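Putative aminomethyltransferase (Leptospirillum rubarum, PDB 3TTG) probably binds folate and may transfer one-carbon groups, as do its relatives of the glycine cleavage T-protein (aminomethyltransferase) family. Local coordinates at residues S151-N156 against A188-P193; L38-V43 against K202-F207; F242-G247 against T267-Q272. All coordinates share one frame; numbering follows the deposited sequence.

Contact 1: S151-N156 against A188-P193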
# COMPACT_ATOMS: atom_id res chain seq x y z
N SER A 151 18.94 -5.94 -14.49
CA SER A 151 19.01 -6.31 -15.89
C SER A 151 18.62 -5.13 -16.77
O SER A 151 19.34 -4.84 -17.72
CB SER A 151 18.10 -7.50 -16.18
OG SER A 151 18.31 -7.97 -17.50
N LEU A 152 17.52 -4.44 -16.46
CA LEU A 152 17.12 -3.29 -17.28
C LEU A 152 18.03 -2.07 -17.10
O LEU A 152 18.17 -1.29 -18.05
CB LEU A 152 15.70 -2.81 -16.94
CG LEU A 152 14.49 -3.66 -17.30
CD1 LEU A 152 13.23 -3.07 -16.64
CD2 LEU A 152 14.26 -3.72 -18.81
N PHE A 153 18.52 -1.83 -15.87
CA PHE A 153 19.21 -0.58 -15.52
C PHE A 153 20.55 -0.81 -14.85
O PHE A 153 20.83 -1.89 -14.33
CB PHE A 153 18.30 0.24 -14.57
CG PHE A 153 16.85 0.31 -15.00
CD1 PHE A 153 16.48 1.01 -16.13
CD2 PHE A 153 15.87 -0.34 -14.27
CE1 PHE A 153 15.14 1.08 -16.53
CE2 PHE A 153 14.53 -0.29 -14.68
CZ PHE A 153 14.17 0.43 -15.80
N ASP A 154 21.35 0.25 -14.78
CA ASP A 154 22.70 0.22 -14.21
C ASP A 154 22.70 0.69 -12.75
O ASP A 154 21.68 1.16 -12.22
CB ASP A 154 23.65 1.11 -15.05
CG ASP A 154 23.48 1.05 -16.56
OD1 ASP A 154 23.00 -0.00 -17.06
OD2 ASP A 154 23.80 2.05 -17.24
N ASN A 155 23.87 0.56 -12.11
CA ASN A 155 24.21 0.93 -10.73
C ASN A 155 23.64 -0.12 -9.71
O ASN A 155 24.05 -1.29 -9.83
CB ASN A 155 23.83 2.39 -10.38
CG ASN A 155 24.64 3.41 -11.17
OD1 ASN A 155 25.81 3.68 -10.84
ND2 ASN A 155 24.07 3.97 -12.23
N ASN A 156 22.78 0.24 -8.72
CA ASN A 156 22.41 -0.74 -7.69
C ASN A 156 21.13 -0.35 -6.93
O ASN A 156 20.70 0.81 -6.97
CB ASN A 156 23.56 -0.94 -6.69
CG ASN A 156 24.10 0.34 -6.08
OD1 ASN A 156 24.23 1.38 -6.75
ND2 ASN A 156 24.46 0.30 -4.79
N ALA A 188 8.66 -3.15 -6.29
CA ALA A 188 9.23 -2.01 -6.96
C ALA A 188 8.24 -1.43 -7.95
O ALA A 188 7.53 -2.17 -8.65
CB ALA A 188 10.50 -2.40 -7.69
N ASP A 189 8.15 -0.10 -7.98
CA ASP A 189 7.30 0.64 -8.91
C ASP A 189 8.16 1.46 -9.83
O ASP A 189 8.89 2.35 -9.40
CB ASP A 189 6.34 1.54 -8.20
CG ASP A 189 5.54 0.84 -7.11
OD1 ASP A 189 5.17 -0.36 -7.29
OD2 ASP A 189 5.35 1.46 -6.06
N LEU A 190 8.03 1.19 -11.09
CA LEU A 190 8.81 1.86 -12.11
C LEU A 190 7.94 2.89 -12.82
O LEU A 190 6.94 2.50 -13.39
CB LEU A 190 9.33 0.84 -13.14
CG LEU A 190 10.37 -0.18 -12.73
CD1 LEU A 190 9.87 -1.11 -11.64
CD2 LEU A 190 10.76 -1.06 -13.92
N PHE A 191 8.32 4.17 -12.82
CA PHE A 191 7.61 5.24 -13.56
C PHE A 191 8.44 5.57 -14.76
O PHE A 191 9.48 6.23 -14.62
CB PHE A 191 7.41 6.44 -12.64
CG PHE A 191 6.37 6.13 -11.60
CD1 PHE A 191 5.05 6.50 -11.78
CD2 PHE A 191 6.72 5.53 -10.41
CE1 PHE A 191 4.09 6.22 -10.79
CE2 PHE A 191 5.76 5.19 -9.47
CZ PHE A 191 4.46 5.60 -9.65
N ILE A 192 8.05 5.01 -15.92
CA ILE A 192 8.81 5.05 -17.16
C ILE A 192 8.32 6.18 -18.06
O ILE A 192 7.11 6.26 -18.28
CB ILE A 192 8.65 3.67 -17.87
CG1 ILE A 192 9.11 2.53 -16.90
CG2 ILE A 192 9.43 3.63 -19.17
CD1 ILE A 192 10.62 2.64 -16.39
N PRO A 193 9.21 7.03 -18.63
CA PRO A 193 8.75 8.07 -19.54
C PRO A 193 7.92 7.47 -20.67
O PRO A 193 8.27 6.42 -21.22
CB PRO A 193 10.06 8.65 -20.08
CG PRO A 193 11.02 8.46 -18.97
CD PRO A 193 10.69 7.07 -18.51
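Leu-190, on strand 187-193, reaches out from the sheet to meet Leu-152 and Phe-153 at the point where helix 145-152 gives way to loop. Followed outward, the leucine first rests on its own strand: its CB lies 3.9 Å from CD1 of Ile-192, the next residue but one, which points to the same side of the sheet. With CG anti to the carbonyl carbon (chi1 -68°) and chi2 at 62°, the two methyls part, and Leu-190 CD1 turns back along the strand, 4.2 Å from Ala-188 CB. CD2 is the branch that crosses the gap. It comes to the rim of the phenylalanine ring, near the ring plane, 3.9 Å from Phe-153 CE2. The same methyl is also 4.2 Å from Leu-152 CD1, so one branch touches the last helical residue and the first one beyond it. Ile-192 adds a second point further along the strand, where its CD1 approaches Phe-153 CZ at 4.2 Å from an oblique direction.

Leu-152 CB lies 3.5 Å above one face of the ring, over its centre, so that face is occupied from within the segment while the CE2-CZ rim meets the strand. The contact is wholly apolar and modest, burying 102 Å² in all.

Both segments belong to the aminomethyltransferase folate-binding domain, where helices pack on a mixed sheet. Leu-149 of the same helix also rests on Leu-190, Leu-165 touches both Phe-153 and Ile-192, and helix 197-211 touches Leu-152 through Ser-203 and Leu-204. Strand 187-193 runs between strands 135-141 and 170-173, hydrogen-bonded to both; the end of helix 145-152 thus packs on an inner strand of that sheet.

Contact 2: L38-V43 against K202-F207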
# COMPACT_ATOMS: atom_id res chain seq x y z
N LEU A 38 5.09 -9.42 -12.59
CA LEU A 38 5.05 -8.16 -13.33
C LEU A 38 3.60 -7.75 -13.50
O LEU A 38 2.76 -8.59 -13.85
CB LEU A 38 5.74 -8.45 -14.67
CG LEU A 38 5.75 -7.40 -15.73
CD1 LEU A 38 6.43 -6.15 -15.24
CD2 LEU A 38 6.45 -7.91 -16.92
N PHE A 39 3.28 -6.45 -13.22
CA PHE A 39 1.93 -5.93 -13.31
C PHE A 39 1.91 -4.55 -13.95
O PHE A 39 2.66 -3.67 -13.52
CB PHE A 39 1.29 -5.88 -11.91
CG PHE A 39 -0.11 -5.31 -11.90
CD1 PHE A 39 -1.14 -5.96 -12.56
CD2 PHE A 39 -0.39 -4.13 -11.21
CE1 PHE A 39 -2.43 -5.44 -12.54
CE2 PHE A 39 -1.69 -3.62 -11.18
CZ PHE A 39 -2.70 -4.26 -11.87
N TYR A 40 0.97 -4.33 -14.90
CA TYR A 40 0.79 -3.03 -15.55
C TYR A 40 -0.51 -2.41 -15.08
O TYR A 40 -1.56 -2.77 -15.58
CB TYR A 40 0.80 -3.18 -17.07
CG TYR A 40 2.14 -3.60 -17.60
CD1 TYR A 40 3.09 -2.67 -17.99
CD2 TYR A 40 2.45 -4.94 -17.76
CE1 TYR A 40 4.31 -3.06 -18.54
CE2 TYR A 40 3.67 -5.35 -18.30
CZ TYR A 40 4.60 -4.40 -18.67
OH TYR A 40 5.82 -4.82 -19.14
N PRO A 41 -0.50 -1.53 -14.08
CA PRO A 41 -1.79 -0.97 -13.60
C PRO A 41 -2.50 -0.15 -14.65
O PRO A 41 -1.86 0.55 -15.44
CB PRO A 41 -1.38 -0.09 -12.40
CG PRO A 41 0.01 0.17 -12.59
CD PRO A 41 0.64 -0.94 -13.35
N SER A 42 -3.82 -0.26 -14.67
CA SER A 42 -4.70 0.47 -15.57
C SER A 42 -4.68 1.95 -15.21
O SER A 42 -4.72 2.83 -16.07
CB SER A 42 -6.12 -0.11 -15.48
OG SER A 42 -6.99 0.67 -16.29
N VAL A 43 -4.57 2.23 -13.91
CA VAL A 43 -4.45 3.59 -13.41
C VAL A 43 -3.26 3.59 -12.47
O VAL A 43 -3.28 2.92 -11.44
CB VAL A 43 -5.76 4.08 -12.72
CG1 VAL A 43 -5.60 5.53 -12.27
CG2 VAL A 43 -6.98 3.94 -13.68
N LYS A 202 8.68 -4.45 -23.84
CA LYS A 202 9.29 -5.49 -24.70
C LYS A 202 10.49 -6.13 -23.97
O LYS A 202 10.56 -7.36 -23.87
CB LYS A 202 9.73 -4.87 -26.05
CG LYS A 202 10.42 -5.83 -27.03
CD LYS A 202 9.44 -6.80 -27.67
CE LYS A 202 10.09 -7.64 -28.76
NZ LYS A 202 11.09 -8.61 -28.21
N SER A 203 11.36 -5.29 -23.37
CA SER A 203 12.47 -5.78 -22.56
C SER A 203 11.96 -6.64 -21.40
O SER A 203 12.44 -7.76 -21.23
CB SER A 203 13.31 -4.64 -22.01
OG SER A 203 14.10 -4.11 -23.07
N LEU A 204 10.94 -6.17 -20.65
CA LEU A 204 10.39 -6.97 -19.56
C LEU A 204 9.73 -8.27 -20.02
O LEU A 204 9.86 -9.25 -19.30
CB LEU A 204 9.42 -6.14 -18.74
CG LEU A 204 10.12 -5.11 -17.87
CD1 LEU A 204 9.18 -4.10 -17.36
CD2 LEU A 204 10.89 -5.78 -16.71
N GLU A 205 9.05 -8.30 -21.18
CA GLU A 205 8.41 -9.53 -21.70
C GLU A 205 9.47 -10.60 -21.99
O GLU A 205 9.26 -11.77 -21.68
CB GLU A 205 7.59 -9.24 -22.98
CG GLU A 205 6.26 -8.53 -22.74
CD GLU A 205 5.63 -7.86 -23.96
OE1 GLU A 205 6.12 -8.08 -25.09
OE2 GLU A 205 4.64 -7.12 -23.77
N ASP A 206 10.61 -10.18 -22.56
CA ASP A 206 11.74 -11.07 -22.83
C ASP A 206 12.30 -11.62 -21.52
O ASP A 206 12.46 -12.83 -21.37
CB ASP A 206 12.88 -10.34 -23.60
CG ASP A 206 12.52 -9.82 -24.99
OD1 ASP A 206 11.52 -10.29 -25.57
OD2 ASP A 206 13.28 -8.95 -25.51
N PHE A 207 12.55 -10.74 -20.55
CA PHE A 207 13.09 -11.13 -19.26
C PHE A 207 12.16 -12.08 -18.55
O PHE A 207 12.62 -13.07 -17.98
CB PHE A 207 13.37 -9.91 -18.37
CG PHE A 207 14.30 -10.24 -17.24
CD1 PHE A 207 15.67 -10.18 -17.41
CD2 PHE A 207 13.81 -10.69 -16.02
CE1 PHE A 207 16.54 -10.51 -16.37
CE2 PHE A 207 14.68 -11.01 -14.98
CZ PHE A 207 16.04 -10.91 -15.15
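The ring of Tyr-40 approaches Leu-204 with its hydroxyl end and not with a face: OH is 3.9 Å from both CB and CD1 of Leu-204. To one side of the tyrosine ring plane, beyond the rim, stands Leu-38, whose CG is 3.9 Å from Tyr-40 CE2. The other flat group of the strand end, Phe-39, takes no part in the contact with the helix; Pro-41 N lies 3.7 Å above one face of the Phe-39 ring, offset toward the rim, and the ring also stacks with Tyr-221.

Leu-38 and Tyr-40, two residues apart, thus reach the same leucine of helix 197-211. Leu-38 uses both of its methyls, CD2 at 3.9 Å from Leu-204 CB and CD1 at 4.0 Å from Leu-204 CD1. Its CG stands opposite the backbone N about the CA-CB bond (chi1 174°), which sets the fork of the side chain beside the phenol, with both methyls directed at Leu-204. The tyrosine oxygen is buried and has no hydrogen-bonding partner in the model; across this contact it meets carbon atoms alone.

The contact lies within the aminomethyltransferase folate-binding domain. Leu-38 belongs to its mixed sheet, in which strand 37-39 runs between strands 135-141 and 214-215, and helix 197-211 packs on that sheet through Leu-204. Ile-138 touches Leu-38, Tyr-40 and Leu-204 alike, Leu-215 touches Leu-38 and Tyr-40, and helix 145-152 lies alongside helix 197-211, with Leu-152 against Leu-204.

Contact 3: F242-G247 against T267-Q272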
# COMPACT_ATOMS: atom_id res chain seq x y z
N PHE A 242 -7.88 4.95 11.47
CA PHE A 242 -6.66 5.59 11.98
C PHE A 242 -5.47 4.84 11.51
O PHE A 242 -5.56 3.62 11.37
CB PHE A 242 -6.61 5.59 13.49
CG PHE A 242 -7.73 6.36 14.17
CD1 PHE A 242 -7.89 7.71 13.96
CD2 PHE A 242 -8.53 5.75 15.12
CE1 PHE A 242 -8.88 8.44 14.63
CE2 PHE A 242 -9.52 6.47 15.78
CZ PHE A 242 -9.65 7.82 15.57
N PRO A 243 -4.30 5.49 11.35
CA PRO A 243 -3.07 4.73 10.95
C PRO A 243 -2.73 3.55 11.88
O PRO A 243 -2.37 2.47 11.39
CB PRO A 243 -1.98 5.82 11.06
CG PRO A 243 -2.67 7.06 10.79
CD PRO A 243 -4.00 6.93 11.49
N ALA A 244 -2.85 3.72 13.19
CA ALA A 244 -2.57 2.62 14.13
C ALA A 244 -3.58 1.47 14.02
O ALA A 244 -3.20 0.32 14.13
CB ALA A 244 -2.51 3.11 15.53
N GLU A 245 -4.86 1.78 13.72
CA GLU A 245 -5.83 0.70 13.46
C GLU A 245 -5.39 -0.13 12.26
O GLU A 245 -5.49 -1.34 12.28
CB GLU A 245 -7.21 1.27 13.20
CG GLU A 245 -7.82 1.87 14.44
CD GLU A 245 -9.20 2.42 14.17
OE1 GLU A 245 -9.46 2.97 13.08
OE2 GLU A 245 -10.04 2.29 15.09
N ALA A 246 -4.92 0.54 11.22
CA ALA A 246 -4.40 -0.11 10.00
C ALA A 246 -3.05 -0.84 10.14
O ALA A 246 -2.65 -1.52 9.19
CB ALA A 246 -4.30 0.91 8.89
N GLY A 247 -2.41 -0.81 11.31
CA GLY A 247 -1.13 -1.46 11.50
C GLY A 247 0.03 -0.76 10.78
O GLY A 247 1.05 -1.39 10.54
N THR A 267 -1.14 10.93 18.56
CA THR A 267 -0.25 10.74 19.69
C THR A 267 -1.02 10.30 20.91
O THR A 267 -0.57 9.39 21.62
CB THR A 267 0.63 11.97 19.96
OG1 THR A 267 1.33 12.31 18.76
CG2 THR A 267 1.65 11.69 21.02
N ARG A 268 -2.14 10.92 21.17
CA ARG A 268 -3.01 10.53 22.28
C ARG A 268 -3.45 9.04 22.16
O ARG A 268 -3.40 8.32 23.15
CB ARG A 268 -4.23 11.46 22.36
CG ARG A 268 -5.14 11.15 23.52
CD ARG A 268 -6.12 12.24 23.85
NE ARG A 268 -6.48 13.06 22.69
CZ ARG A 268 -7.43 12.79 21.79
NH1 ARG A 268 -8.16 11.69 21.89
NH2 ARG A 268 -7.65 13.63 20.78
N LEU A 269 -3.93 8.62 20.98
CA LEU A 269 -4.32 7.22 20.73
C LEU A 269 -3.16 6.28 21.13
O LEU A 269 -3.35 5.33 21.87
CB LEU A 269 -4.71 6.99 19.26
CG LEU A 269 -5.02 5.53 18.89
CD1 LEU A 269 -6.16 4.95 19.76
CD2 LEU A 269 -5.30 5.37 17.41
N LYS A 270 -1.95 6.62 20.70
CA LYS A 270 -0.76 5.84 20.96
C LYS A 270 -0.41 5.73 22.44
O LYS A 270 -0.26 4.62 22.90
CB LYS A 270 0.40 6.46 20.19
CG LYS A 270 1.76 5.85 20.44
CD LYS A 270 1.83 4.46 19.87
CE LYS A 270 3.27 4.07 19.80
NZ LYS A 270 3.42 2.64 19.50
N PHE A 271 -0.29 6.87 23.19
CA PHE A 271 0.20 6.92 24.56
C PHE A 271 -0.87 6.79 25.66
O PHE A 271 -0.54 6.37 26.76
CB PHE A 271 0.98 8.23 24.75
CG PHE A 271 2.30 8.23 24.00
CD1 PHE A 271 3.44 7.75 24.58
CD2 PHE A 271 2.37 8.67 22.69
CE1 PHE A 271 4.64 7.74 23.89
CE2 PHE A 271 3.58 8.66 22.00
CZ PHE A 271 4.69 8.16 22.59
N GLN A 272 -2.10 7.22 25.42
CA GLN A 272 -3.11 7.18 26.49
C GLN A 272 -4.34 6.40 26.09
O GLN A 272 -4.96 5.77 26.94
CB GLN A 272 -3.51 8.63 26.88
CG GLN A 272 -2.45 9.36 27.73
CD GLN A 272 -1.39 10.13 26.96
OE1 GLN A 272 -1.64 10.67 25.87
NE2 GLN A 272 -0.18 10.23 27.53
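A short turn in the loop between helices 218-227 and 249-252, its end a type I beta turn from Ala-244 to Gly-247, receives Leu-269 from helix 263-271. One methyl of the leucine makes the contact. Leu-269 CD2 lies 4.0 Å from Phe-242 CD2 and 4.1 Å from Ala-244 CB, and so enters the angle between the ring and the small side chain. It approaches the phenylalanine obliquely, near the root of the ring, and is 4.1 Å from Phe-242 CB as well. With CG trans to the backbone N (chi1 175°) and CD2 extended away from CA, the leucine carries this methyl across to the loop, although the closest CA atoms, those of Ala-244 and Lys-270, are 7.8 Å apart.

The loop is shaped by its own bonds. Glu-245 OE1 folds back to accept the backbone N-H of Phe-242 at 3.0 Å; the bond is fairly straight (159° at the hydrogen) but meets the carboxylate on its anti side, 32° out of the plane. Two backbone bonds tighten the curve, from Ala-246 N to Phe-242 O and from Gly-247 N to Ala-244 O. Gly-247, with its positive phi, ends the turn. The other carboxylate oxygen, Glu-245 OE2, forms a salt bridge with Arg-277, so a single side chain ties this loop of the folate-binding domain both to itself and to strand 277-284 of the C-terminal barrel domain.

Around this partly exposed patch, Arg-86 makes a cation-pi contact with Phe-242, and Leu-275 touches Ala-244. Pro-243 rests on strand 75-81 while Glu-245 and Ala-246 touch Tyr-327 of strand 321-329, placing the turn between two sheets, with helix 263-271 against it.

Contacts 1 and 2 pack on the same mixed sheet and touch each other. Their centres are 12 Å apart, and they meet directly where Leu-152 CD1 packs 3.6 Å from Leu-204 CD2, so helices 145-152 and 197-211 lie against each other as well as on the strands. Contact 1 is nested within the longer chain loop closed by contact 2, and strand 187-193 leads on to helix 197-211. Contact 3 follows both in the chain and lies on the opposite side of the chain's centre; its nearest atoms are about 17 Å from those of contact 1 and about 20 Å from those of contact 2, without touch.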